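Local coordinates for Serine/threonine/tyrosine-interacting protein (Homo sapiens, PDB 2R0B) that acts as a catalytically inactive phosphatase that holds ERK1/ERK2 in the nucleus and keeps FBXW7 from assembling into the SCF ubiquitin ligase, at residues A[56-64]-A[75-83]; A[112-120]-A[141-151]. One frame throughout, in Å; residues are numbered along the deposited sequence. Where two conformers were deposited one is given.

Interaction 1: residues A[56-64]-A[75-83]; sequences LFRYLVLDI and FFPMTKEFI
Leu60 and Leu62 of strand 58-63 press on the rings of Phe82, on the following helix, and Phe75, just before its first turn, and both contacts meet CH-pi geometry. Leu60 CB stands 3.8 Å from the centroid of the Phe82 ring and 9° off its normal, squarely over one face. Phe82 CG lies anti to the backbone N (chi1 -177°), which extends the ring across the strand until Arg58 O meets CZ at the ring edge, in plane, at 3.7 Å. With Phe82 cut back to an alanine, Leu60 CB is likely to lose the ring it lies over, and a gap would probably open beside the carbonyl of Arg58. Leu62 CD2 covers a face of Phe75 less centrally, 4.2 Å from the centroid and displaced toward the rim.

Among the other apolar contacts, Thr79 turns its methyl to the strand, with CG2 3.7 Å from Leu62 CD1 and 4.0 Å from Leu60 CD2. Ile64 CD1 reaches Phe75 CD2 at 4.0 Å.

On the side of the strand away from the helix, Tyr59 OH bonds to the backbone N of Phe53, part of the motif that interacts with FBXW7. The strand and helix axes run 10.5 Å apart and nearly antiparallel (167°). This is the strand-to-helix half of a beta-alpha-beta crossover, which skips strand 36-41 and returns to strand 93-96 in the central sheet of the dual-specificity phosphatase fold.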
loop_
_atom_site.group_PDB
_atom_site.type_symbol
_atom_site.label_atom_id
_atom_site.label_comp_id
_atom_site.label_asym_id
_atom_site.label_seq_id
_atom_site.Cartn_x
_atom_site.Cartn_y
_atom_site.Cartn_z
ATOM N N LEU A 56 -7.764 7.662 -16.020
ATOM C CA LEU A 56 -8.698 6.635 -15.553
ATOM C C LEU A 56 -8.761 6.404 -14.046
ATOM O O LEU A 56 -9.718 5.809 -13.551
ATOM C CB LEU A 56 -8.433 5.300 -16.264
ATOM C CG LEU A 56 -8.618 5.261 -17.791
ATOM C CD1 LEU A 56 -7.989 4.039 -18.398
ATOM C CD2 LEU A 56 -10.093 5.337 -18.181
ATOM N N PHE A 57 -7.743 6.850 -13.328
ATOM C CA PHE A 57 -7.630 6.520 -11.909
ATOM C C PHE A 57 -7.190 7.744 -11.149
ATOM O O PHE A 57 -6.578 8.652 -11.737
ATOM C CB PHE A 57 -6.585 5.408 -11.688
ATOM C CG PHE A 57 -6.902 4.109 -12.378
ATOM C CD1 PHE A 57 -7.958 3.321 -11.973
ATOM C CD2 PHE A 57 -6.107 3.655 -13.422
ATOM C CE1 PHE A 57 -8.253 2.121 -12.630
ATOM C CE2 PHE A 57 -6.406 2.458 -14.090
ATOM C CZ PHE A 57 -7.484 1.687 -13.686
ATOM N N ARG A 58 -7.475 7.768 -9.851
ATOM C CA ARG A 58 -6.879 8.762 -8.951
ATOM C C ARG A 58 -5.626 8.179 -8.293
ATOM O O ARG A 58 -5.666 7.080 -7.725
ATOM C CB ARG A 58 -7.871 9.216 -7.885
ATOM C CG ARG A 58 -9.117 9.900 -8.438
ATOM C CD ARG A 58 -9.917 10.558 -7.334
ATOM N NE ARG A 58 -11.085 11.275 -7.854
ATOM C CZ ARG A 58 -11.962 11.924 -7.094
ATOM N NH1 ARG A 58 -11.807 11.965 -5.771
ATOM N NH2 ARG A 58 -12.994 12.548 -7.658
ATOM N N TYR A 59 -4.518 8.908 -8.368
ATOM C CA TYR A 59 -3.245 8.413 -7.873
ATOM C C TYR A 59 -2.799 9.157 -6.627
ATOM O O TYR A 59 -3.152 10.324 -6.429
ATOM C CB TYR A 59 -2.167 8.570 -8.956
ATOM C CG TYR A 59 -2.239 7.549 -10.059
ATOM C CD1 TYR A 59 -1.523 6.346 -9.975
ATOM C CD2 TYR A 59 -3.015 7.776 -11.193
ATOM C CE1 TYR A 59 -1.579 5.400 -10.999
ATOM C CE2 TYR A 59 -3.086 6.841 -12.208
ATOM C CZ TYR A 59 -2.363 5.655 -12.113
ATOM O OH TYR A 59 -2.403 4.751 -13.148
ATOM N N LEU A 60 -2.024 8.467 -5.786
ATOM C CA LEU A 60 -1.244 9.093 -4.739
ATOM C C LEU A 60 0.177 8.575 -4.889
ATOM O O LEU A 60 0.433 7.388 -4.680
ATOM C CB LEU A 60 -1.813 8.765 -3.352
ATOM C CG LEU A 60 -1.070 9.344 -2.159
ATOM C CD1 LEU A 60 -1.133 10.856 -2.242
ATOM C CD2 LEU A 60 -1.691 8.919 -0.819
ATOM N N VAL A 61 1.099 9.443 -5.302
ATOM C CA VAL A 61 2.497 9.026 -5.560
ATOM C C VAL A 61 3.377 9.421 -4.382
ATOM O O VAL A 61 3.421 10.594 -3.994
ATOM C CB VAL A 61 3.046 9.640 -6.876
ATOM C CG1 VAL A 61 4.515 9.272 -7.081
ATOM C CG2 VAL A 61 2.216 9.215 -8.066
ATOM N N LEU A 62 4.081 8.437 -3.821
ATOM C CA LEU A 62 4.887 8.648 -2.618
ATOM C C LEU A 62 6.336 8.325 -2.917
ATOM O O LEU A 62 6.687 7.177 -3.216
ATOM C CB LEU A 62 4.405 7.779 -1.439
ATOM C CG LEU A 62 2.977 7.972 -0.925
ATOM C CD1 LEU A 62 2.628 6.976 0.190
ATOM C CD2 LEU A 62 2.699 9.403 -0.467
ATOM N N ASP A 63 7.161 9.356 -2.843
ATOM C CA ASP A 63 8.603 9.218 -3.034
ATOM C C ASP A 63 9.211 8.686 -1.728
ATOM O O ASP A 63 9.460 9.439 -0.769
ATOM C CB ASP A 63 9.166 10.575 -3.454
ATOM C CG ASP A 63 10.677 10.633 -3.422
ATOM O OD1 ASP A 63 11.324 9.569 -3.500
ATOM O OD2 ASP A 63 11.236 11.764 -3.339
ATOM N N ILE A 64 9.432 7.372 -1.690
ATOM C CA ILE A 64 9.888 6.685 -0.465
ATOM C C ILE A 64 10.969 5.672 -0.817
ATOM O O ILE A 64 10.779 4.884 -1.746
ATOM C CB ILE A 64 8.709 5.908 0.220
ATOM C CG1 ILE A 64 7.643 6.895 0.733
ATOM C CG2 ILE A 64 9.248 5.001 1.364
ATOM C CD1 ILE A 64 6.367 6.307 1.252
ATOM N N PHE A 75 3.565 9.811 6.494
ATOM C CA PHE A 75 2.535 9.673 5.450
ATOM C C PHE A 75 1.358 8.764 5.857
ATOM O O PHE A 75 0.353 8.694 5.109
ATOM C CB PHE A 75 3.124 9.154 4.114
ATOM C CG PHE A 75 4.027 10.141 3.394
ATOM C CD1 PHE A 75 3.573 11.414 3.060
ATOM C CD2 PHE A 75 5.321 9.776 3.027
ATOM C CE1 PHE A 75 4.429 12.319 2.412
ATOM C CE2 PHE A 75 6.171 10.658 2.368
ATOM C CZ PHE A 75 5.722 11.930 2.051
ATOM N N PHE A 76 1.430 8.114 7.024
ATOM C CA PHE A 76 0.318 7.257 7.444
ATOM C C PHE A 76 -1.054 7.972 7.487
ATOM O O PHE A 76 -2.017 7.425 7.003
ATOM C CB PHE A 76 0.619 6.511 8.758
ATOM C CG PHE A 76 1.727 5.477 8.632
ATOM C CD1 PHE A 76 2.057 4.927 7.398
ATOM C CD2 PHE A 76 2.401 5.027 9.754
ATOM C CE1 PHE A 76 3.090 3.958 7.289
ATOM C CE2 PHE A 76 3.425 4.069 9.656
ATOM C CZ PHE A 76 3.757 3.528 8.432
ATOM N N PRO A 77 -1.132 9.205 8.061
ATOM C CA PRO A 77 -2.429 9.896 8.037
ATOM C C PRO A 77 -2.957 10.142 6.626
ATOM O O PRO A 77 -4.154 9.940 6.400
ATOM C CB PRO A 77 -2.146 11.216 8.801
ATOM C CG PRO A 77 -0.985 10.828 9.728
ATOM C CD PRO A 77 -0.123 9.972 8.824
ATOM N N MET A 78 -2.054 10.494 5.701
ATOM C CA MET A 78 -2.362 10.782 4.301
ATOM C C MET A 78 -2.958 9.551 3.625
ATOM O O MET A 78 -3.984 9.616 2.946
ATOM C CB MET A 78 -1.059 11.220 3.593
ATOM C CG MET A 78 -1.122 11.497 2.075
ATOM S SD MET A 78 0.441 12.136 1.368
ATOM C CE MET A 78 0.894 13.469 2.485
ATOM N N THR A 79 -2.288 8.412 3.798
ATOM C CA THR A 79 -2.736 7.208 3.091
ATOM C C THR A 79 -4.021 6.641 3.685
ATOM O O THR A 79 -4.871 6.141 2.948
ATOM C CB THR A 79 -1.635 6.141 2.984
ATOM O OG1 THR A 79 -1.240 5.737 4.297
ATOM C CG2 THR A 79 -0.437 6.732 2.225
ATOM N N LYS A 80 -4.181 6.760 4.999
ATOM C CA LYS A 80 -5.429 6.365 5.663
ATOM C C LYS A 80 -6.622 7.174 5.111
ATOM O O LYS A 80 -7.664 6.606 4.768
ATOM C CB LYS A 80 -5.293 6.541 7.181
ATOM C CG LYS A 80 -6.605 6.527 8.021
ATOM C CD LYS A 80 -7.203 5.149 8.229
ATOM C CE LYS A 80 -8.405 5.196 9.211
ATOM N NZ LYS A 80 -9.448 4.180 8.852
ATOM N N GLU A 81 -6.442 8.492 5.005
ATOM C CA GLU A 81 -7.451 9.396 4.430
ATOM C C GLU A 81 -7.774 9.015 2.976
ATOM O O GLU A 81 -8.945 8.928 2.598
ATOM C CB GLU A 81 -6.967 10.856 4.563
ATOM C CG GLU A 81 -7.761 11.905 3.783
ATOM C CD GLU A 81 -7.181 13.309 3.946
ATOM O OE1 GLU A 81 -5.960 13.497 3.726
ATOM O OE2 GLU A 81 -7.957 14.227 4.303
ATOM N N PHE A 82 -6.739 8.719 2.196
ATOM C CA PHE A 82 -6.888 8.408 0.779
ATOM C C PHE A 82 -7.686 7.110 0.592
ATOM O O PHE A 82 -8.657 7.057 -0.192
ATOM C CB PHE A 82 -5.494 8.318 0.134
ATOM C CG PHE A 82 -5.506 8.064 -1.368
ATOM C CD1 PHE A 82 -5.690 9.103 -2.264
ATOM C CD2 PHE A 82 -5.248 6.800 -1.871
ATOM C CE1 PHE A 82 -5.681 8.897 -3.627
ATOM C CE2 PHE A 82 -5.208 6.572 -3.245
ATOM C CZ PHE A 82 -5.421 7.630 -4.125
ATOM N N ILE A 83 -7.308 6.096 1.364
ATOM C CA ILE A 83 -7.960 4.809 1.301
ATOM C C ILE A 83 -9.379 4.913 1.826
ATOM O O ILE A 83 -10.284 4.404 1.177
ATOM C CB ILE A 83 -7.193 3.727 2.061
ATOM C CG1 ILE A 83 -5.873 3.393 1.319
ATOM C CG2 ILE A 83 -8.038 2.457 2.195
ATOM C CD1 ILE A 83 -4.843 2.676 2.188
#

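Interaction 2: residues A[112-120]-A[141-151]; sequences IMETFGMKY and VHQLQEYEAIY. With SO4 (sulfate ion), chain C.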
loop_
_atom_site.group_PDB
_atom_site.type_symbol
_atom_site.label_atom_id
_atom_site.label_comp_id
_atom_site.label_asym_id
_atom_site.label_seq_id
_atom_site.Cartn_x
_atom_site.Cartn_y
_atom_site.Cartn_z
ATOM N N ILE A 112 -4.531 -1.355 8.227
ATOM C CA ILE A 112 -5.217 -2.477 8.911
ATOM C C ILE A 112 -5.158 -2.345 10.427
ATOM O O ILE A 112 -6.171 -2.535 11.123
ATOM C CB ILE A 112 -4.640 -3.838 8.489
ATOM C CG1 ILE A 112 -5.020 -4.128 7.055
ATOM C CG2 ILE A 112 -5.133 -4.976 9.468
ATOM C CD1 ILE A 112 -4.226 -5.265 6.426
ATOM N N MET A 113 -3.989 -1.962 10.942
ATOM C CA MET A 113 -3.831 -1.750 12.383
ATOM C C MET A 113 -4.821 -0.728 12.949
ATOM O O MET A 113 -5.538 -1.002 13.935
ATOM C CB MET A 113 -2.383 -1.323 12.705
ATOM C CG MET A 113 -1.352 -2.448 12.512
ATOM S SD MET A 113 0.358 -1.889 12.741
ATOM C CE MET A 113 0.278 -1.269 14.447
ATOM N N GLU A 114 -4.872 0.446 12.323
ATOM C CA GLU A 114 -5.733 1.503 12.807
ATOM C C GLU A 114 -7.220 1.212 12.630
ATOM O O GLU A 114 -8.023 1.477 13.533
ATOM C CB GLU A 114 -5.384 2.818 12.133
ATOM C CG GLU A 114 -6.098 3.964 12.785
ATOM C CD GLU A 114 -5.539 5.303 12.426
ATOM O OE1 GLU A 114 -4.745 5.415 11.448
ATOM O OE2 GLU A 114 -5.917 6.258 13.139
ATOM N N THR A 115 -7.581 0.698 11.459
ATOM C CA THR A 115 -8.991 0.522 11.089
ATOM C C THR A 115 -9.620 -0.669 11.809
ATOM O O THR A 115 -10.771 -0.591 12.291
ATOM C CB THR A 115 -9.115 0.403 9.558
ATOM O OG1 THR A 115 -8.532 1.569 8.958
ATOM C CG2 THR A 115 -10.599 0.309 9.103
ATOM N N PHE A 116 -8.860 -1.754 11.914
ATOM C CA PHE A 116 -9.387 -3.012 12.462
ATOM C C PHE A 116 -8.910 -3.311 13.872
ATOM O O PHE A 116 -9.227 -4.367 14.429
ATOM C CB PHE A 116 -9.068 -4.179 11.520
ATOM C CG PHE A 116 -9.798 -4.108 10.212
ATOM C CD1 PHE A 116 -10.984 -4.814 10.029
ATOM C CD2 PHE A 116 -9.344 -3.298 9.174
ATOM C CE1 PHE A 116 -11.675 -4.742 8.831
ATOM C CE2 PHE A 116 -10.058 -3.193 7.977
ATOM C CZ PHE A 116 -11.214 -3.926 7.798
ATOM N N GLY A 117 -8.188 -2.352 14.460
ATOM C CA GLY A 117 -7.788 -2.435 15.861
ATOM C C GLY A 117 -6.808 -3.570 16.146
ATOM O O GLY A 117 -6.833 -4.138 17.223
ATOM N N MET A 118 -5.955 -3.901 15.178
ATOM C CA MET A 118 -5.013 -5.013 15.317
ATOM C C MET A 118 -3.635 -4.483 15.674
ATOM O O MET A 118 -3.245 -3.419 15.225
ATOM C CB MET A 118 -4.941 -5.849 14.028
ATOM C CG MET A 118 -6.326 -6.347 13.548
ATOM S SD MET A 118 -6.412 -7.202 11.954
ATOM C CE MET A 118 -5.052 -8.053 11.952
ATOM N N LYS A 119 -2.920 -5.238 16.495
ATOM C CA LYS A 119 -1.498 -5.000 16.786
ATOM C C LYS A 119 -0.634 -5.363 15.581
ATOM O O LYS A 119 -1.102 -6.055 14.653
ATOM C CB LYS A 119 -1.074 -5.831 17.998
ATOM C CG LYS A 119 -1.622 -5.323 19.358
ATOM C CD LYS A 119 -1.564 -6.424 20.387
ATOM C CE LYS A 119 -1.587 -5.922 21.863
ATOM N NZ LYS A 119 -2.439 -4.727 22.166
ATOM N N TYR A 120 0.636 -4.930 15.593
ATOM C CA TYR A 120 1.505 -5.172 14.439
ATOM C C TYR A 120 1.629 -6.656 14.099
ATOM O O TYR A 120 1.434 -7.064 12.954
ATOM C CB TYR A 120 2.910 -4.516 14.563
ATOM C CG TYR A 120 3.793 -5.003 13.432
ATOM C CD1 TYR A 120 3.722 -4.433 12.173
ATOM C CD2 TYR A 120 4.665 -6.094 13.617
ATOM C CE1 TYR A 120 4.480 -4.932 11.123
ATOM C CE2 TYR A 120 5.435 -6.585 12.584
ATOM C CZ TYR A 120 5.336 -5.994 11.328
ATOM O OH TYR A 120 6.069 -6.479 10.257
ATOM N N VAL A 141 8.895 -1.479 10.748
ATOM C CA VAL A 141 8.157 -2.154 11.819
ATOM C C VAL A 141 8.082 -1.266 13.063
ATOM O O VAL A 141 7.000 -1.045 13.621
ATOM C CB VAL A 141 8.752 -3.506 12.161
ATOM C CG1 VAL A 141 8.003 -4.124 13.370
ATOM C CG2 VAL A 141 8.687 -4.425 10.955
ATOM N N HIS A 142 9.231 -0.740 13.478
ATOM C CA HIS A 142 9.242 0.243 14.551
ATOM C C HIS A 142 8.289 1.414 14.291
ATOM O O HIS A 142 7.602 1.858 15.220
ATOM C CB HIS A 142 10.662 0.742 14.811
ATOM C CG HIS A 142 11.514 -0.244 15.539
ATOM N ND1 HIS A 142 11.893 -0.073 16.855
ATOM C CD2 HIS A 142 12.019 -1.437 15.153
ATOM C CE1 HIS A 142 12.629 -1.103 17.236
ATOM N NE2 HIS A 142 12.715 -1.950 16.223
ATOM N N GLN A 143 8.264 1.927 13.054
ATOM C CA GLN A 143 7.409 3.096 12.764
ATOM C C GLN A 143 5.922 2.746 12.803
ATOM O O GLN A 143 5.097 3.584 13.192
ATOM C CB GLN A 143 7.768 3.753 11.434
ATOM C CG GLN A 143 9.086 4.490 11.479
ATOM C CD GLN A 143 9.478 5.051 10.147
ATOM O OE1 GLN A 143 8.732 5.832 9.523
ATOM N NE2 GLN A 143 10.673 4.683 9.702
ATOM N N LEU A 144 5.597 1.506 12.429
ATOM C CA LEU A 144 4.222 1.010 12.556
ATOM C C LEU A 144 3.762 1.003 14.021
ATOM O O LEU A 144 2.672 1.474 14.352
ATOM C CB LEU A 144 4.134 -0.381 11.939
ATOM C CG LEU A 144 4.125 -0.235 10.415
ATOM C CD1 LEU A 144 4.478 -1.564 9.744
ATOM C CD2 LEU A 144 2.755 0.301 9.925
ATOM N N GLN A 145 4.611 0.455 14.886
ATOM C CA GLN A 145 4.388 0.450 16.334
ATOM C C GLN A 145 4.302 1.858 16.936
ATOM O O GLN A 145 3.469 2.137 17.822
ATOM C CB GLN A 145 5.487 -0.416 16.979
ATOM C CG GLN A 145 5.448 -1.868 16.455
ATOM C CD GLN A 145 6.683 -2.679 16.833
ATOM O OE1 GLN A 145 7.815 -2.204 16.723
ATOM N NE2 GLN A 145 6.466 -3.916 17.280
ATOM N N GLU A 146 5.138 2.752 16.424
ATOM C CA GLU A 146 5.212 4.123 16.889
ATOM C C GLU A 146 3.903 4.858 16.562
ATOM O O GLU A 146 3.436 5.656 17.355
ATOM C CB GLU A 146 6.425 4.808 16.237
ATOM C CG GLU A 146 6.648 6.294 16.560
ATOM C CD GLU A 146 7.651 6.946 15.628
ATOM O OE1 GLU A 146 8.251 6.261 14.799
ATOM O OE2 GLU A 146 7.830 8.187 15.700
ATOM N N TYR A 147 3.324 4.565 15.400
ATOM C CA TYR A 147 2.121 5.219 14.929
ATOM C C TYR A 147 0.936 4.694 15.746
ATOM O O TYR A 147 0.028 5.451 16.077
ATOM C CB TYR A 147 1.942 4.964 13.418
ATOM C CG TYR A 147 0.703 5.604 12.814
ATOM C CD1 TYR A 147 0.517 6.994 12.853
ATOM C CD2 TYR A 147 -0.280 4.814 12.204
ATOM C CE1 TYR A 147 -0.638 7.578 12.304
ATOM C CE2 TYR A 147 -1.434 5.385 11.658
ATOM C CZ TYR A 147 -1.604 6.762 11.704
ATOM O OH TYR A 147 -2.742 7.341 11.161
ATOM N N GLU A 148 0.962 3.407 16.093
ATOM C CA GLU A 148 -0.091 2.874 16.947
ATOM C C GLU A 148 -0.097 3.595 18.299
ATOM O O GLU A 148 -1.160 3.943 18.824
ATOM C CB GLU A 148 0.049 1.359 17.139
ATOM C CG GLU A 148 -1.011 0.771 18.041
ATOM C CD GLU A 148 -0.764 -0.695 18.431
ATOM O OE1 GLU A 148 0.364 -1.044 18.854
ATOM O OE2 GLU A 148 -1.723 -1.513 18.352
ATOM N N ALA A 149 1.093 3.847 18.847
ATOM C CA ALA A 149 1.176 4.567 20.114
ATOM C C ALA A 149 0.523 5.958 19.967
ATOM O O ALA A 149 -0.175 6.442 20.874
ATOM C CB ALA A 149 2.627 4.648 20.569
ATOM N N ILE A 150 0.721 6.585 18.811
ATOM C CA ILE A 150 0.141 7.896 18.538
ATOM C C ILE A 150 -1.374 7.845 18.545
ATOM O O ILE A 150 -2.021 8.571 19.317
ATOM C CB ILE A 150 0.674 8.493 17.224
ATOM C CG1 ILE A 150 2.172 8.736 17.369
ATOM C CG2 ILE A 150 -0.083 9.786 16.887
ATOM C CD1 ILE A 150 2.876 9.323 16.122
ATOM N N TYR A 151 -1.958 6.969 17.724
ATOM C CA TYR A 151 -3.416 7.013 17.571
ATOM C C TYR A 151 -4.189 6.437 18.762
ATOM O O TYR A 151 -5.387 6.741 18.949
ATOM C CB TYR A 151 -3.886 6.448 16.199
ATOM C CG TYR A 151 -3.603 4.978 15.878
ATOM C CD1 TYR A 151 -4.199 3.930 16.608
ATOM C CD2 TYR A 151 -2.821 4.636 14.778
ATOM C CE1 TYR A 151 -3.956 2.577 16.295
ATOM C CE2 TYR A 151 -2.585 3.297 14.450
ATOM C CZ TYR A 151 -3.156 2.276 15.198
ATOM O OH TYR A 151 -2.904 0.951 14.886
HETATM S S SO4 C . 3.471 -5.835 18.763
HETATM O O1 SO4 C . 2.590 -5.692 19.938
HETATM O O2 SO4 C . 3.675 -4.461 18.318
HETATM O O3 SO4 C . 4.701 -6.495 19.166
HETATM O O4 SO4 C . 2.742 -6.635 17.790
HETATM O O HOH W 1 -3.789 -1.009 16.502
HETATM O O HOH W 2 -0.172 -2.716 20.968
HETATM O O HOH W 3 1.642 -2.876 17.424
#
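Met113 of helix 103-116 and Tyr120, first residue of helix 120-130, both pack on Leu144 of helix 138-152 at the apolar centre of this helix packing in the phosphatase-like domain; segments 112-116 and 141-151 cross at -28°. The Tyr120 ring takes Val141 CG1 over one face, 3.8 Å from the centroid, while Leu144 CD1 approaches Tyr120 CE1 to 3.6 Å. Met113 lies roughly at right angles to Leu144 and Glu148, its chain bent at the sulfur to bring CE within 3.8 Å of Glu148 CB.

Farther along, the Tyr151 ring is sandwiched between Glu148 CA on one face and Glu114 CG, over its centre, on the other. The chi1 of 63° sets Tyr151 CG between its own backbone N and carbonyl carbon, turning the ring back over its helix and against the Glu114 side chain. The Glu114 carboxylate continues this stack, only 9° from the ring plane, yet stands almost perpendicular to the Tyr147 ring. There Tyr147 OH donates to the syn side of Glu114 OE1 at 2.8 Å, so one carboxylate is both stacked and hydrogen-bonded.

Waters and a sulfate, probably from the crystallisation liquor, form the polar edge. One water lies 2.7 Å from Tyr151 OH, hydrogen-bonded to it. Another accepts from Tyr120 N and donates to Glu148 OE1 and to sulfate O2, the same oxygen that accepts a hydrogen bond from Gln145 NE2 at 3.0 Å.

From the N terminus, interaction 1 comes first: it joins strand 58-63, at one border of the sheet within this chain, to helix 76-88; the ten residues between segments 56-64 and 75-83 hold neither helix nor strand. The chain then passes through strand 93-96 before interaction 2 opens on helix 103-116 and closes on helix 138-152, with helix 120-130 in the intervening loop. The two loops are therefore in series, neither nesting nor crossing. Their centres lie 18 Å apart, yet the helices meet: Phe76 CD2 packs 3.5 Å from Tyr147 CG, and Lys80 NZ probably hydrogen-bonds Thr115 OG1 at 2.8 Å. Helix 76-88 thus links the sheet border to helices 103-116 and 138-152.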